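Local coordinates for protein leucine aminopeptidase 2 (Saccharomyces cerevisiae, PDB 2XPY) that acts as a zinc aminopeptidase that preferentially cleaves di- and tripeptides, and has a low epoxide hydrolase activity in vitro, at residues L69-L74 / L97-V102; V79-S84 / D110-N115; L146-A151 / T379-A384. One frame throughout, in Å; residues are numbered along the deposited sequence.

Contact 1 of 3, residues L69-L74 / L97-V102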
# COMPACT_ATOMS: atom_id res chain seq x y z
N LEU A 69 -9.28 -18.54 18.50
CA LEU A 69 -8.78 -17.26 17.99
C LEU A 69 -7.38 -17.43 17.42
O LEU A 69 -6.73 -18.43 17.70
CB LEU A 69 -8.77 -16.17 19.06
CG LEU A 69 -10.09 -15.86 19.78
CD1 LEU A 69 -10.16 -14.39 20.21
CD2 LEU A 69 -11.25 -16.20 18.88
N ASP A 70 -6.95 -16.48 16.61
CA ASP A 70 -5.59 -16.47 16.09
C ASP A 70 -4.69 -15.69 17.04
O ASP A 70 -5.11 -14.66 17.58
CB ASP A 70 -5.52 -15.79 14.72
CG ASP A 70 -6.26 -16.55 13.63
OD1 ASP A 70 -5.86 -17.68 13.31
OD2 ASP A 70 -7.24 -16.00 13.07
N THR A 71 -3.46 -16.19 17.24
CA THR A 71 -2.38 -15.42 17.88
C THR A 71 -1.05 -15.73 17.21
O THR A 71 -0.80 -16.87 16.81
CB THR A 71 -2.20 -15.76 19.39
OG1 THR A 71 -1.56 -17.03 19.51
CG2 THR A 71 -3.52 -15.80 20.12
N SER A 72 -0.18 -14.74 17.07
CA SER A 72 1.21 -14.98 16.66
C SER A 72 2.18 -14.33 17.64
O SER A 72 2.15 -13.12 17.82
CB SER A 72 1.47 -14.44 15.27
OG SER A 72 2.70 -14.92 14.79
N TYR A 73 3.02 -15.15 18.27
CA TYR A 73 4.00 -14.66 19.25
C TYR A 73 3.40 -13.65 20.24
O TYR A 73 3.89 -12.53 20.41
CB TYR A 73 5.22 -14.04 18.55
CG TYR A 73 6.01 -15.02 17.71
CD1 TYR A 73 6.51 -16.19 18.26
CD2 TYR A 73 6.27 -14.77 16.37
CE1 TYR A 73 7.24 -17.09 17.51
CE2 TYR A 73 7.00 -15.66 15.60
CZ TYR A 73 7.48 -16.82 16.18
OH TYR A 73 8.22 -17.72 15.43
N LEU A 74 2.32 -14.08 20.90
CA LEU A 74 1.55 -13.22 21.79
C LEU A 74 1.48 -13.84 23.18
O LEU A 74 1.31 -15.06 23.32
CB LEU A 74 0.13 -13.03 21.23
CG LEU A 74 -0.58 -11.68 21.37
CD1 LEU A 74 0.30 -10.56 20.84
CD2 LEU A 74 -1.92 -11.70 20.63
N LEU A 97 0.92 -19.73 9.92
CA LEU A 97 -0.30 -19.15 10.49
C LEU A 97 -0.33 -18.82 12.00
O LEU A 97 -1.24 -18.13 12.46
CB LEU A 97 -1.52 -20.00 10.12
CG LEU A 97 -1.75 -20.13 8.61
CD1 LEU A 97 -3.07 -20.80 8.31
CD2 LEU A 97 -1.70 -18.77 7.95
N GLY A 98 0.64 -19.31 12.77
CA GLY A 98 0.74 -18.96 14.18
C GLY A 98 0.17 -19.98 15.17
O GLY A 98 0.19 -21.20 14.94
N SER A 99 -0.35 -19.46 16.28
CA SER A 99 -0.73 -20.26 17.43
C SER A 99 -2.22 -20.14 17.74
O SER A 99 -2.66 -19.10 18.26
CB SER A 99 0.03 -19.78 18.67
OG SER A 99 1.43 -19.96 18.56
N ARG A 100 -3.01 -21.18 17.48
CA ARG A 100 -4.43 -21.14 17.83
C ARG A 100 -4.66 -21.04 19.34
O ARG A 100 -4.13 -21.85 20.12
CB ARG A 100 -5.20 -22.32 17.25
CG ARG A 100 -6.69 -22.29 17.56
CD ARG A 100 -7.46 -23.42 16.89
NE ARG A 100 -7.22 -23.45 15.45
CZ ARG A 100 -6.80 -24.53 14.80
NH1 ARG A 100 -6.59 -25.65 15.47
NH2 ARG A 100 -6.59 -24.48 13.50
N LEU A 101 -5.43 -20.04 19.74
CA LEU A 101 -5.89 -19.85 21.11
C LEU A 101 -7.24 -20.56 21.31
O LEU A 101 -8.26 -20.11 20.79
CB LEU A 101 -6.03 -18.36 21.42
CG LEU A 101 -6.85 -17.96 22.66
CD1 LEU A 101 -6.30 -18.59 23.93
CD2 LEU A 101 -6.88 -16.45 22.79
N VAL A 102 -7.23 -21.68 22.03
CA VAL A 102 -8.45 -22.46 22.26
C VAL A 102 -9.06 -22.14 23.62
O VAL A 102 -8.41 -22.27 24.66
CB VAL A 102 -8.23 -23.98 22.14
CG1 VAL A 102 -9.53 -24.72 22.42
CG2 VAL A 102 -7.72 -24.36 20.76
O HOH W 1 -3.07 -17.85 14.68
O HOH W 2 3.29 -18.11 18.09
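T71 lays its CG2 methyl against L101 CB, 3.8 Å away, the two side chains crossing at about a right angle. The overlap lies at the outermost strand of the large β-sheet in the M1 N-terminal domain, where the short strand 68-69 pairs antiparallel with strand 101-103. L69 and L101 form a hydrogen-bonded pair: L69 N reaches L101 O at 3.0 Å, and L101 N returns to L69 O at 2.9 Å. Both leucines face the same side of the sheet, L69 CB meeting L101 CD2 at 4.2 Å, and both also pack on I116 of strand 111-120; branched apolar chains suit this buried side.

Two residues on, T71 continues the backbone pairing with S99. With OG1 set between its backbone N and carbonyl carbon (chi1 75°), the hydroxyl swings back to S99 and donates to S99 O at 2.7 Å, in the carbonyl plane and on a lone pair. T71 N adds a weak bond to the same oxygen, while S99 N gives T71 O a bond of 2.7 Å that runs nearly along the C=O axis. Threonine therefore serves twice, its methyl packing against L101 and its hydroxyl gripping a buried carbonyl. Next to S99, the chain bends through G98 with phi 99°, a conformation that suits a residue lacking CB.

The CB of D70 points away from S99 and R100, and its carboxylate is hydrogen-bonded to T21 OG1, L22 N and D159 N. Where the backbones part near the turn at Y73, a water bridges the two chains: it accepts from Y73 N at 3.0 Å and lies 2.7 Å from S99 OG, to which it is hydrogen-bonded.

Contact 2 of 3, residues V79-S84 / D110-N115. With GSH (glutathione), chain D.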
# COMPACT_ATOMS: atom_id res chain seq x y z
N VAL A 79 -8.10 -15.03 30.55
CA VAL A 79 -9.29 -15.03 29.71
C VAL A 79 -10.57 -15.05 30.52
O VAL A 79 -10.78 -15.92 31.36
CB VAL A 79 -9.28 -16.23 28.74
CG1 VAL A 79 -10.61 -16.34 27.99
CG2 VAL A 79 -8.11 -16.12 27.78
N HIS A 80 -11.44 -14.08 30.26
CA HIS A 80 -12.70 -14.01 30.97
C HIS A 80 -13.88 -13.96 30.00
O HIS A 80 -13.91 -13.17 29.05
CB HIS A 80 -12.73 -12.79 31.90
CG HIS A 80 -11.76 -12.88 33.03
ND1 HIS A 80 -12.01 -13.62 34.17
CD2 HIS A 80 -10.55 -12.29 33.22
CE1 HIS A 80 -10.99 -13.50 35.01
NE2 HIS A 80 -10.10 -12.70 34.45
N ILE A 81 -14.85 -14.83 30.25
CA ILE A 81 -16.10 -14.82 29.53
C ILE A 81 -17.19 -14.46 30.55
O ILE A 81 -17.31 -15.12 31.59
CB ILE A 81 -16.38 -16.20 28.91
CG1 ILE A 81 -15.53 -16.41 27.66
CG2 ILE A 81 -17.84 -16.36 28.56
CD1 ILE A 81 -15.50 -17.86 27.19
N ASP A 82 -17.96 -13.41 30.25
CA ASP A 82 -19.02 -12.92 31.15
C ASP A 82 -18.54 -12.76 32.60
O ASP A 82 -19.23 -13.13 33.56
CB ASP A 82 -20.28 -13.80 31.07
CG ASP A 82 -21.09 -13.57 29.79
OD1 ASP A 82 -20.91 -12.51 29.15
OD2 ASP A 82 -21.93 -14.45 29.44
N GLY A 83 -17.33 -12.20 32.74
CA GLY A 83 -16.76 -11.89 34.04
C GLY A 83 -16.29 -13.09 34.85
O GLY A 83 -16.34 -13.06 36.08
N SER A 84 -15.82 -14.14 34.18
CA SER A 84 -15.39 -15.35 34.86
C SER A 84 -14.19 -15.96 34.16
O SER A 84 -14.17 -16.04 32.93
CB SER A 84 -16.51 -16.39 34.89
OG SER A 84 -17.62 -15.94 35.63
N ASP A 110 -26.00 -17.72 23.91
CA ASP A 110 -25.45 -17.55 22.57
C ASP A 110 -24.77 -16.18 22.45
O ASP A 110 -23.94 -15.96 21.56
CB ASP A 110 -26.56 -17.70 21.51
CG ASP A 110 -27.00 -19.15 21.28
OD1 ASP A 110 -26.27 -20.11 21.62
OD2 ASP A 110 -28.11 -19.32 20.72
N ASN A 111 -25.14 -15.24 23.31
CA ASN A 111 -24.47 -13.95 23.38
C ASN A 111 -23.59 -13.88 24.61
O ASN A 111 -24.04 -14.13 25.73
CB ASN A 111 -25.48 -12.80 23.44
CG ASN A 111 -26.17 -12.56 22.11
OD1 ASN A 111 -26.06 -11.48 21.53
ND2 ASN A 111 -26.90 -13.57 21.62
N PHE A 112 -22.32 -13.55 24.42
CA PHE A 112 -21.42 -13.44 25.56
C PHE A 112 -20.35 -12.39 25.33
O PHE A 112 -20.20 -11.86 24.23
CB PHE A 112 -20.79 -14.79 25.92
CG PHE A 112 -20.01 -15.40 24.81
CD1 PHE A 112 -18.63 -15.31 24.78
CD2 PHE A 112 -20.66 -16.06 23.78
CE1 PHE A 112 -17.91 -15.87 23.75
CE2 PHE A 112 -19.94 -16.63 22.75
CZ PHE A 112 -18.56 -16.53 22.73
N THR A 113 -19.63 -12.08 26.40
CA THR A 113 -18.59 -11.08 26.35
C THR A 113 -17.30 -11.79 26.61
O THR A 113 -17.16 -12.43 27.64
CB THR A 113 -18.81 -10.00 27.41
OG1 THR A 113 -19.96 -9.21 27.06
CG2 THR A 113 -17.59 -9.11 27.51
N LEU A 114 -16.38 -11.70 25.66
CA LEU A 114 -15.08 -12.34 25.74
C LEU A 114 -14.00 -11.30 26.01
O LEU A 114 -13.88 -10.32 25.26
CB LEU A 114 -14.77 -13.05 24.43
CG LEU A 114 -13.38 -13.65 24.39
CD1 LEU A 114 -13.24 -14.52 25.60
CD2 LEU A 114 -13.20 -14.47 23.14
N ASN A 115 -13.22 -11.50 27.07
CA ASN A 115 -12.15 -10.57 27.44
C ASN A 115 -10.82 -11.29 27.58
O ASN A 115 -10.70 -12.24 28.35
CB ASN A 115 -12.46 -9.84 28.75
CG ASN A 115 -11.45 -8.75 29.06
OD1 ASN A 115 -11.52 -7.66 28.51
ND2 ASN A 115 -10.49 -9.05 29.94
N1 GSH D . -27.37 -25.10 21.28
CA1 GSH D . -26.58 -24.12 21.99
C1 GSH D . -26.27 -22.91 21.11
O11 GSH D . -27.11 -22.14 20.65
O12 GSH D . -25.13 -22.61 20.78
CB1 GSH D . -27.30 -23.76 23.31
CG1 GSH D . -26.44 -24.04 24.55
CD1 GSH D . -27.13 -24.82 25.67
OE1 GSH D . -26.64 -26.07 26.10
N2 GSH D . -28.19 -24.34 26.30
CA2 GSH D . -28.44 -24.92 27.62
C2 GSH D . -29.81 -25.46 27.88
O2 GSH D . -30.20 -25.70 29.20
CB2 GSH D . -28.15 -23.90 28.71
SG2 GSH D . -26.84 -24.51 29.79
N3 GSH D . -30.62 -25.74 26.87
CA3 GSH D . -31.79 -26.57 27.07
C3 GSH D . -32.95 -25.75 27.56
O31 GSH D . -32.82 -24.51 27.68
O32 GSH D . -34.03 -26.32 27.85
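H80 and N115 face each other as an antiparallel hydrogen-bonded pair, joining neighbouring strands 74-81 and 111-120 of the N-terminal domain's large β-sheet. H80 N meets N115 O at 2.8 Å, almost straight at 175°, and N115 N returns to H80 O at 2.7 Å. One step on, I81 and L114 are a non-hydrogen-bonded pair on the buried side: I81 CG1 touches L114 CD1 at 3.6 Å, and I81 CG2 lies obliquely by F112 CD1 at 4.0 Å. Aliphatic and aromatic groups suit this face, which I103 and L54 also line.

Then strand 74-81 ends, yet pairing persists. D82 N still donates to T113 O at 2.9 Å, and with CG beside its own backbone N (chi1 -75°) the carboxylate swings over so that OD1 accepts from T113 N at 3.1 Å, standing in for a strand carbonyl; the N-H comes in from above the carboxylate plane. D82 and G83, both at positive phi, form the type I' turn leading into strand 84-90.

Farther out, D110 precedes the strand beside a carboxylate of glutathione, a ligand that is hydrogen-bonded to H58 NE2; the modelled approach is too close to trust in detail. With an alanine here, the glutathione carboxylate would probably lose the acid group with which it may share a proton. On the polar face, N115 OD1 is hydrogen-bonded to T51 OG1.

Contact 3 of 3, residues L146-A151 / T379-A384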
# COMPACT_ATOMS: atom_id res chain seq x y z
N LEU A 146 -0.33 -4.08 9.94
CA LEU A 146 -1.08 -5.31 10.16
C LEU A 146 -1.28 -6.24 8.95
O LEU A 146 -1.31 -7.46 9.12
CB LEU A 146 -2.40 -5.02 10.88
CG LEU A 146 -2.28 -5.12 12.41
CD1 LEU A 146 -0.99 -4.50 12.87
CD2 LEU A 146 -3.44 -4.47 13.13
N GLU A 147 -1.43 -5.70 7.75
CA GLU A 147 -1.69 -6.52 6.56
C GLU A 147 -0.46 -7.36 6.23
O GLU A 147 0.66 -6.83 6.24
CB GLU A 147 -2.05 -5.62 5.39
CG GLU A 147 -2.48 -6.31 4.10
CD GLU A 147 -2.90 -5.30 3.02
OE1 GLU A 147 -2.29 -4.21 2.94
OE2 GLU A 147 -3.84 -5.59 2.26
N ALA A 148 -0.63 -8.65 5.94
CA ALA A 148 -1.93 -9.31 5.84
C ALA A 148 -2.43 -9.93 7.14
O ALA A 148 -3.56 -9.70 7.55
CB ALA A 148 -1.87 -10.37 4.75
N ILE A 149 -1.60 -10.74 7.78
CA ILE A 149 -2.03 -11.48 8.95
C ILE A 149 -1.19 -11.22 10.21
O ILE A 149 -0.82 -12.15 10.93
CB ILE A 149 -2.11 -13.01 8.66
CG1 ILE A 149 -0.78 -13.54 8.11
CG2 ILE A 149 -3.21 -13.30 7.67
CD1 ILE A 149 -0.71 -15.06 8.06
N HIS A 150 -0.91 -9.95 10.48
CA HIS A 150 -0.12 -9.60 11.66
C HIS A 150 -0.97 -9.07 12.81
O HIS A 150 -0.49 -8.96 13.94
CB HIS A 150 1.01 -8.61 11.30
CG HIS A 150 1.95 -9.12 10.26
ND1 HIS A 150 2.70 -10.26 10.43
CD2 HIS A 150 2.26 -8.65 9.03
CE1 HIS A 150 3.43 -10.48 9.35
NE2 HIS A 150 3.18 -9.51 8.48
N ALA A 151 -2.22 -8.74 12.55
CA ALA A 151 -3.11 -8.31 13.62
C ALA A 151 -3.12 -9.34 14.77
O ALA A 151 -3.16 -8.96 15.94
CB ALA A 151 -4.50 -8.07 13.09
N THR A 379 0.68 -21.45 3.13
CA THR A 379 1.41 -20.42 2.41
C THR A 379 1.33 -19.11 3.18
O THR A 379 0.27 -18.74 3.70
CB THR A 379 0.87 -20.20 0.97
OG1 THR A 379 0.80 -21.46 0.28
CG2 THR A 379 1.78 -19.26 0.20
N ASP A 380 2.46 -18.41 3.27
CA ASP A 380 2.47 -17.10 3.91
C ASP A 380 1.90 -16.11 2.92
O ASP A 380 2.44 -15.95 1.83
CB ASP A 380 3.90 -16.70 4.27
CG ASP A 380 3.95 -15.39 4.99
OD1 ASP A 380 2.89 -14.73 5.07
OD2 ASP A 380 5.04 -15.02 5.49
N PRO A 381 0.79 -15.45 3.28
CA PRO A 381 0.18 -14.49 2.35
C PRO A 381 1.19 -13.49 1.77
O PRO A 381 1.06 -13.13 0.61
CB PRO A 381 -0.86 -13.77 3.22
CG PRO A 381 -1.24 -14.80 4.25
CD PRO A 381 0.00 -15.61 4.52
N ASP A 382 2.18 -13.09 2.56
CA ASP A 382 3.20 -12.14 2.10
C ASP A 382 3.98 -12.63 0.90
O ASP A 382 4.52 -11.84 0.13
CB ASP A 382 4.17 -11.79 3.23
CG ASP A 382 3.56 -10.86 4.25
OD1 ASP A 382 2.88 -9.89 3.84
OD2 ASP A 382 3.75 -11.10 5.47
N ASP A 383 4.06 -13.95 0.74
CA ASP A 383 4.79 -14.56 -0.35
C ASP A 383 4.05 -14.40 -1.66
O ASP A 383 4.65 -14.50 -2.74
CB ASP A 383 5.06 -16.04 -0.08
CG ASP A 383 6.13 -16.26 0.99
OD1 ASP A 383 6.96 -15.34 1.22
OD2 ASP A 383 6.15 -17.36 1.59
N ALA A 384 2.75 -14.14 -1.58
CA ALA A 384 1.91 -14.00 -2.77
C ALA A 384 1.76 -12.55 -3.21
O ALA A 384 1.11 -12.25 -4.22
CB ALA A 384 0.56 -14.62 -2.53
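I149 holds CG1 between its backbone N and carbonyl carbon (chi1 54°), then runs on extended, which carries CD1 to the ring of P381, 3.7 Å from P381 CD. The two side chains cross at about a right angle, I149 CD1 set against P381 CD and CG. H150 has CG anti to its carbonyl carbon (chi1 -58°), and its imidazole reaches toward D382 from the opposite direction. H150 NE2 gives D382 OD2 a weak hydrogen bond at 3.5 Å, with ring and carboxylate planes 24° apart. A148 presents its CB to P381 CB at 3.9 Å; so small a residue lets the proline ring come up close to the backbone.

These groups bring a loop of the N-terminal domain against a loop of the zinc-bearing catalytic domain, a domain interface beside the active site of this M1 peptidase. Q145, L146 and E147 belong to the substrate-binding site, and the E147 side chain lies about 3 Å from that of M276 and about 6 Å from the zinc (nearest atoms). The peptide bond between E147 and A148 is cis, consistent with the sharp turn here; A148 CB faces P381, and I149 reaches it with its end. H150 N closes the bend on L146 O at 2.9 Å.

The acidic loop is shaped by an Asx turn: D380 OD1 accepts from D382 N at 3.1 Å, met from above the carboxylate plane. Proline suits the position between them, its ring giving A148 and I149 a rigid apolar surface, and D383 N returns to D380 O at 2.8 Å.

Contacts 1 and 2 belong to one β-sheet of the N-terminal domain, and their segments alternate along the chain. Both rest on antiparallel backbone bonds and share an apolar side, where L69 CD1 of contact 1 packs on L114 CD2 of contact 2. Contact 1 is the more buried; contact 2 lies farther from the chain's centre, and its turn is exposed and its polar face partly so. Contact 3, nearest the centre, joins two domains across 228 residues and is partly buried, A148, I149 and P381 inside, H150 and D382 partly exposed. With no strand pairing, it relies on proline packing and a weak histidine-aspartate bond. It meets contact 1 through I149 CD1 and L97 CD2, whereas contact 2 does not touch it.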